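Argininosuccinate lyase (Chelativorans sp., PDB 6RXA) acts as a C-N lyase (EDDS lyase) of the aspartase/fumarase superfamily and probably also cleaves argininosuccinate into fumarate and L-arginine. Local coordinates at residues A[137-140]-A[141-145]; A[238-241]-A[242-246]; A[460-463]-A[464-467]. The protein carries 2 engineered substitutions. All coordinates share one frame; numbering follows the deposited sequence.

Contact 1 (A[137-140]-A[141-145])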
loop_
_atom_site.group_PDB
_atom_site.type_symbol
_atom_site.label_atom_id
_atom_site.label_comp_id
_atom_site.label_asym_id
_atom_site.label_seq_id
_atom_site.Cartn_x
_atom_site.Cartn_y
_atom_site.Cartn_z
ATOM N N GLY A 137 -15.685 17.995 -16.685
ATOM C CA GLY A 137 -15.189 18.225 -18.033
ATOM C C GLY A 137 -14.819 16.935 -18.743
ATOM O O GLY A 137 -15.033 16.789 -19.953
ATOM N N TYR A 138 -14.258 15.987 -18.004
ATOM C CA TYR A 138 -13.922 14.671 -18.544
ATOM C C TYR A 138 -15.184 13.920 -18.930
ATOM O O TYR A 138 -15.283 13.393 -20.044
ATOM C CB TYR A 138 -13.134 13.940 -17.462
ATOM C CG TYR A 138 -12.559 12.563 -17.722
ATOM C CD1 TYR A 138 -12.128 12.160 -18.969
ATOM C CD2 TYR A 138 -12.412 11.672 -16.663
ATOM C CE1 TYR A 138 -11.574 10.899 -19.152
ATOM C CE2 TYR A 138 -11.856 10.420 -16.836
ATOM C CZ TYR A 138 -11.441 10.039 -18.090
ATOM O OH TYR A 138 -10.895 8.785 -18.283
ATOM N N ARG A 139 -16.187 13.921 -18.047
ATOM C CA ARG A 139 -17.448 13.268 -18.375
ATOM C C ARG A 139 -18.121 13.932 -19.571
ATOM O O ARG A 139 -18.686 13.244 -20.437
ATOM C CB ARG A 139 -18.369 13.239 -17.154
ATOM C CG ARG A 139 -19.632 12.442 -17.397
ATOM C CD ARG A 139 -20.526 12.443 -16.186
ATOM N NE ARG A 139 -21.655 11.548 -16.398
ATOM C CZ ARG A 139 -22.741 11.518 -15.643
ATOM N NH1 ARG A 139 -22.868 12.372 -14.642
ATOM N NH2 ARG A 139 -23.699 10.639 -15.897
ATOM N N GLU A 140 -18.068 15.266 -19.655
ATOM C CA GLU A 140 -18.632 15.964 -20.809
ATOM C C GLU A 140 -17.988 15.475 -22.100
ATOM O O GLU A 140 -18.679 15.177 -23.082
ATOM C CB GLU A 140 -18.455 17.480 -20.680
ATOM C CG GLU A 140 -19.393 18.134 -19.700
ATOM C CD GLU A 140 -19.079 19.593 -19.461
ATOM O OE1 GLU A 140 -18.044 20.070 -19.972
ATOM O OE2 GLU A 140 -19.854 20.264 -18.739
ATOM N N ALA A 141 -16.655 15.395 -22.122
ATOM C CA ALA A 141 -15.966 14.948 -23.328
ATOM C C ALA A 141 -16.359 13.522 -23.698
ATOM O O ALA A 141 -16.550 13.212 -24.882
ATOM C CB ALA A 141 -14.461 15.065 -23.142
ATOM N N VAL A 142 -16.493 12.653 -22.699
ATOM C CA VAL A 142 -16.870 11.253 -22.914
ATOM C C VAL A 142 -18.269 11.151 -23.511
ATOM O O VAL A 142 -18.490 10.434 -24.491
ATOM C CB VAL A 142 -16.761 10.498 -21.577
ATOM C CG1 VAL A 142 -17.472 9.157 -21.602
ATOM C CG2 VAL A 142 -15.291 10.324 -21.184
ATOM N N VAL A 143 -19.243 11.836 -22.907
ATOM C CA VAL A 143 -20.625 11.736 -23.367
ATOM C C VAL A 143 -20.792 12.388 -24.734
ATOM O O VAL A 143 -21.480 11.851 -25.615
ATOM C CB VAL A 143 -21.571 12.359 -22.326
ATOM C CG1 VAL A 143 -22.994 12.410 -22.860
ATOM C CG2 VAL A 143 -21.538 11.579 -21.040
ATOM N N HIS A 144 -20.168 13.551 -24.938
ATOM C CA HIS A 144 -20.296 14.244 -26.216
ATOM C C HIS A 144 -19.631 13.450 -27.336
ATOM O O HIS A 144 -20.135 13.417 -28.465
ATOM C CB HIS A 144 -19.757 15.666 -26.086
ATOM C CG HIS A 144 -20.435 16.458 -25.006
ATOM N ND1 HIS A 144 -20.020 17.719 -24.631
ATOM C CD2 HIS A 144 -21.496 16.162 -24.216
ATOM C CE1 HIS A 144 -20.798 18.166 -23.658
ATOM N NE2 HIS A 144 -21.697 17.237 -23.383
ATOM N N LYS A 145 -18.515 12.774 -27.031
ATOM C CA LYS A 145 -17.899 11.860 -27.994
ATOM C C LYS A 145 -18.815 10.676 -28.284
ATOM O O LYS A 145 -19.005 10.298 -29.447
ATOM C CB LYS A 145 -16.541 11.397 -27.460
ATOM C CG LYS A 145 -15.650 10.657 -28.462
ATOM C CD LYS A 145 -15.023 11.569 -29.507
ATOM C CE LYS A 145 -13.862 10.874 -30.214
ATOM N NZ LYS A 145 -13.145 11.817 -31.110
#

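Contact 2 (A[238-241]-A[242-246])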
loop_
_atom_site.group_PDB
_atom_site.type_symbol
_atom_site.label_atom_id
_atom_site.label_comp_id
_atom_site.label_asym_id
_atom_site.label_seq_id
_atom_site.Cartn_x
_atom_site.Cartn_y
_atom_site.Cartn_z
ATOM N N VAL A 238 -9.104 13.316 5.092
ATOM C CA VAL A 238 -7.872 13.356 4.309
ATOM C C VAL A 238 -7.617 12.000 3.661
ATOM O O VAL A 238 -7.304 11.903 2.465
ATOM C CB VAL A 238 -6.699 13.815 5.198
ATOM C CG1 VAL A 238 -5.420 13.935 4.408
ATOM C CG2 VAL A 238 -7.042 15.149 5.871
ATOM N N ALA A 239 -7.757 10.928 4.446
ATOM C CA ALA A 239 -7.670 9.581 3.897
ATOM C C ALA A 239 -8.713 9.364 2.809
ATOM O O ALA A 239 -8.408 8.782 1.757
ATOM C CB ALA A 239 -7.849 8.554 5.016
ATOM N N GLU A 240 -9.944 9.843 3.033
ATOM C CA GLU A 240 -11.008 9.633 2.059
ATOM C C GLU A 240 -10.744 10.397 0.766
ATOM O O GLU A 240 -11.002 9.877 -0.324
ATOM C CB GLU A 240 -12.364 10.002 2.654
ATOM C CG GLU A 240 -13.528 9.693 1.749
ATOM C CD GLU A 240 -14.866 10.107 2.327
ATOM O OE1 GLU A 240 -14.941 10.474 3.506
ATOM O OE2 GLU A 240 -15.858 10.061 1.587
ATOM N N HIS A 241 -10.221 11.617 0.863
ATOM C CA HIS A 241 -9.846 12.368 -0.336
ATOM C C HIS A 241 -8.780 11.619 -1.133
ATOM O O HIS A 241 -8.891 11.466 -2.360
ATOM C CB HIS A 241 -9.386 13.758 0.110
ATOM C CG HIS A 241 -9.312 14.761 -0.989
ATOM N ND1 HIS A 241 -9.321 16.119 -0.746
ATOM C CD2 HIS A 241 -9.209 14.616 -2.331
ATOM C CE1 HIS A 241 -9.234 16.766 -1.895
ATOM N NE2 HIS A 241 -9.162 15.879 -2.872
ATOM N N ALA A 242 -7.771 11.090 -0.447
ATOM C CA ALA A 242 -6.756 10.286 -1.115
ATOM C C ALA A 242 -7.367 9.052 -1.769
ATOM O O ALA A 242 -6.979 8.672 -2.888
ATOM C CB ALA A 242 -5.666 9.887 -0.120
ATOM N N PHE A 243 -8.324 8.409 -1.096
ATOM C CA PHE A 243 -8.940 7.229 -1.681
ATOM C C PHE A 243 -9.747 7.558 -2.935
ATOM O O PHE A 243 -9.652 6.852 -3.950
ATOM C CB PHE A 243 -9.861 6.501 -0.710
ATOM C CG PHE A 243 -10.691 5.481 -1.412
ATOM C CD1 PHE A 243 -10.103 4.313 -1.899
ATOM C CD2 PHE A 243 -12.025 5.702 -1.665
ATOM C CE1 PHE A 243 -10.834 3.394 -2.592
ATOM C CE2 PHE A 243 -12.769 4.767 -2.363
ATOM C CZ PHE A 243 -12.165 3.616 -2.841
ATOM N N VAL A 244 -10.619 8.576 -2.874
ATOM C CA VAL A 244 -11.443 8.840 -4.049
ATOM C C VAL A 244 -10.542 9.185 -5.233
ATOM O O VAL A 244 -10.771 8.735 -6.364
ATOM C CB VAL A 244 -12.529 9.901 -3.793
ATOM C CG1 VAL A 244 -13.411 10.021 -5.045
ATOM C CG2 VAL A 244 -13.372 9.525 -2.593
ATOM N N ASN A 245 -9.473 9.950 -4.980
ATOM C CA ASN A 245 -8.508 10.225 -6.041
ATOM C C ASN A 245 -7.959 8.922 -6.616
ATOM O O ASN A 245 -7.862 8.757 -7.838
ATOM C CB ASN A 245 -7.352 11.068 -5.510
ATOM C CG ASN A 245 -7.703 12.523 -5.273
ATOM O OD1 ASN A 245 -8.842 12.972 -5.465
ATOM N ND2 ASN A 245 -6.698 13.280 -4.833
ATOM N N ALA A 246 -7.572 7.985 -5.748
ATOM C CA ALA A 246 -6.966 6.750 -6.228
ATOM C C ALA A 246 -7.957 5.910 -7.029
ATOM O O ALA A 246 -7.603 5.338 -8.065
ATOM C CB ALA A 246 -6.400 5.927 -5.079
HETATM O O HOH W 1 -8.521 15.764 -5.645
#

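Contact 3 (A[460-463]-A[464-467])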
loop_
_atom_site.group_PDB
_atom_site.type_symbol
_atom_site.label_atom_id
_atom_site.label_comp_id
_atom_site.label_asym_id
_atom_site.label_seq_id
_atom_site.Cartn_x
_atom_site.Cartn_y
_atom_site.Cartn_z
ATOM N N ASP A 460 -30.029 10.576 -20.533
ATOM C CA ASP A 460 -29.990 10.569 -19.078
ATOM C C ASP A 460 -28.716 11.228 -18.558
ATOM O O ASP A 460 -28.754 11.983 -17.577
ATOM C CB ASP A 460 -30.096 9.136 -18.558
ATOM C CG ASP A 460 -31.513 8.591 -18.644
ATOM O OD1 ASP A 460 -32.431 9.390 -18.934
ATOM O OD2 ASP A 460 -31.702 7.373 -18.424
ATOM N N ALA A 461 -27.573 10.941 -19.193
ATOM C CA ALA A 461 -26.304 11.494 -18.731
ATOM C C ALA A 461 -26.251 13.000 -18.939
ATOM O O ALA A 461 -25.666 13.729 -18.125
ATOM C CB ALA A 461 -25.148 10.801 -19.454
ATOM N N MET A 462 -26.847 13.492 -20.024
ATOM C CA MET A 462 -26.872 14.934 -20.249
ATOM C C MET A 462 -27.681 15.627 -19.159
ATOM O O MET A 462 -27.312 16.710 -18.694
ATOM C CB MET A 462 -27.430 15.233 -21.639
ATOM C CG MET A 462 -26.540 14.755 -22.790
ATOM S SD MET A 462 -25.016 15.699 -22.935
ATOM C CE MET A 462 -25.605 17.208 -23.702
ATOM N N ALA A 463 -28.784 15.012 -18.725
ATOM C CA ALA A 463 -29.538 15.587 -17.618
ATOM C C ALA A 463 -28.737 15.537 -16.325
ATOM O O ALA A 463 -28.758 16.489 -15.537
ATOM C CB ALA A 463 -30.869 14.853 -17.467
ATOM N N GLU A 464 -28.023 14.433 -16.093
ATOM C CA GLU A 464 -27.173 14.323 -14.911
ATOM C C GLU A 464 -26.056 15.359 -14.940
ATOM O O GLU A 464 -25.734 15.957 -13.910
ATOM C CB GLU A 464 -26.628 12.898 -14.784
ATOM C CG GLU A 464 -27.679 11.898 -14.322
ATOM C CD GLU A 464 -27.172 10.472 -14.176
ATOM O OE1 GLU A 464 -25.990 10.173 -14.463
ATOM O OE2 GLU A 464 -27.983 9.620 -13.756
ATOM N N LEU A 465 -25.463 15.598 -16.116
ATOM C CA LEU A 465 -24.383 16.575 -16.221
ATOM C C LEU A 465 -24.874 17.979 -15.893
ATOM O O LEU A 465 -24.145 18.775 -15.284
ATOM C CB LEU A 465 -23.795 16.536 -17.630
ATOM C CG LEU A 465 -22.740 15.453 -17.855
ATOM C CD1 LEU A 465 -22.537 15.205 -19.342
ATOM C CD2 LEU A 465 -21.427 15.859 -17.192
ATOM N N HIS A 466 -26.096 18.311 -16.309
ATOM C CA HIS A 466 -26.688 19.580 -15.912
ATOM C C HIS A 466 -26.754 19.696 -14.393
ATOM O O HIS A 466 -26.424 20.748 -13.829
ATOM C CB HIS A 466 -28.081 19.704 -16.526
ATOM C CG HIS A 466 -28.753 20.996 -16.205
ATOM N ND1 HIS A 466 -28.501 22.158 -16.904
ATOM C CD2 HIS A 466 -29.639 21.323 -15.234
ATOM C CE1 HIS A 466 -29.218 23.141 -16.388
ATOM N NE2 HIS A 466 -29.917 22.662 -15.374
ATOM N N LYS A 467 -27.164 18.625 -13.713
ATOM C CA LYS A 467 -27.208 18.641 -12.252
ATOM C C LYS A 467 -25.808 18.696 -11.642
ATOM O O LYS A 467 -25.602 19.379 -10.628
ATOM C CB LYS A 467 -27.973 17.417 -11.747
ATOM C CG LYS A 467 -29.471 17.440 -12.071
ATOM C CD LYS A 467 -30.131 16.146 -11.594
ATOM C CE LYS A 467 -31.385 16.395 -10.772
ATOM N NZ LYS A 467 -32.611 16.034 -11.533
#

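Contact 1 (A[137-140]-A[141-145])
One turn of the long alpha-helix 112-147 brings His144 back over Glu140, an i to i+4 pair near the C-terminal end of that helix, within the helical bundle of this aspartase/fumarase-type lyase. The backbone is regular: Ala141 N, Val142 N, Val143 N and His144 N donate to the carbonyls of Gly137, Tyr138, Arg139 and Glu140, and Val143 N to Arg139 O, at 2.9 Å, is the straightest at the hydrogen. Side chains divide between faces of the helix. On the buried side Tyr138 CE1 lies 4.3 Å from Val142 CG2, while Arg139 CG runs past Val143 CG2 at 4.2 Å. Tyr138 packs against helices 236-262 and 329-348, and the extended Arg139 carries its guanidinium to Glu464 and Asp468 of helix 451-500. Glu140 likewise turns its carboxylate outward, to Arg469, and of its side chain CB is what meets the histidine. With CG of His144 beside its own backbone N (chi1 -57°), the imidazole folds back along the helix. Glu140 CB makes an off-centre CH-pi contact, 4.3 Å from the ring centroid and 29° from the ring normal, and Glu140 O sits over one ring face toward the rim, 2.9 Å from His144 CG.

Contact 2 (A[238-241]-A[242-246])
His241 and Asn245, one turn apart on the buried helix 236-262, are linked through a water. Among the hydrogen bonds, the backbone set runs i to i+4, from Ala242 N to Val238 O through to Asn245 N to His241 O at 3.1 Å. The water then bridges the side chains: it lies 2.8 Å from His241 NE2, in the plane of the ring, and donates to Asn245 OD1 at 2.8 Å. That oxygen is also hydrogen-bonded to Tyr186. By van der Waals contact, Asn245 OD1 lies at the edge of the His241 ring, near its plane, 3.6 Å from CD2, the ring and amide planes standing 80° apart. In His241 the first torsion (chi1 -165°) puts CG opposite the backbone N and sends the ring toward Asn245. Apolar contact is slighter: Val244 CG2 lies 4.3 Å from Glu240 CG. Charge and stacking lead outward, Glu240 pairing with Arg192 and with Arg185 of the second subunit, and Phe243 stacking on Phe243 of that subunit. A leucine in place of Asn245 would probably leave the water with one mate fewer and Tyr186 without this partner. With two hydrogen bonds on OD1, the amide is probably held in this flip, and the water between the two side chains.

Contact 3 (A[460-463]-A[464-467])
In Glu464 and Leu465 the first torsion sets CG beside the backbone N (chi1 -74° and -84°), which carries each chain back along the helix over the carbonyl one turn earlier. Glu464 CG therefore rests 3.4 Å from Asp460 O, and Leu465 CG lies at the same 3.4 Å from Ala461 O. Those two oxygens are also backbone acceptors, taking Glu464 N and Leu465 N respectively, the latter bond from Leu465 N to Ala461 O at 2.8 Å, so each carbonyl meets both the amide and the aliphatic stem of the residue four places on. Lys467 repeats the arrangement more loosely, with CG 3.7 Å from Ala463 O.

True side-chain contact is sparse. Met462, whose torsions all turn the same way, brings SD alongside Leu465 CD1 at 4.4 Å, an i to i+3 contact; this sulfur-bearing chain also packs on Val143 and His144 of helix 112-147. Glu464 is extended beyond CG, and its carboxylate stands well clear of Asp460: OE2 of Glu464 is 6.4 Å from OD2 of Asp460, so two like charges share this turn without touching. The salt bridge to Arg139 probably offsets the local negative charge. Ala461 and Leu465 are the two buried residues, while Met462 and Glu464, though exposed, still reach neighbouring helices. Such a turn, packed on one side and exposed over most of the rest, Ala463 included, suits the long C-terminal helix 451-500, which lies along the outside of the helical bundle characteristic of the aspartase/fumarase superfamily.

Along the chain the three contacts follow in series on three long helices: contact 1 on 112-147, contact 2 on 236-262 and contact 3 on 451-500. Contacts 1 and 3 are neighbours, their centres 11 Å apart, and touch directly, through the salt bridge from Arg139 NH2 to Glu464 OE1 at 2.7 Å and with Leu465 CD2 3.7 Å from Arg139 CD. Contact 2 lies deeper, its centre 23 Å from contact 1 and 25 Å from contact 3, without touching either. Helix 168-193 borders all three. In space helix 112-147 packs between the other two, Arg139 reaching helix 451-500 and Tyr138 reaching helix 236-262, which meets the second subunit of this tetrameric lyase.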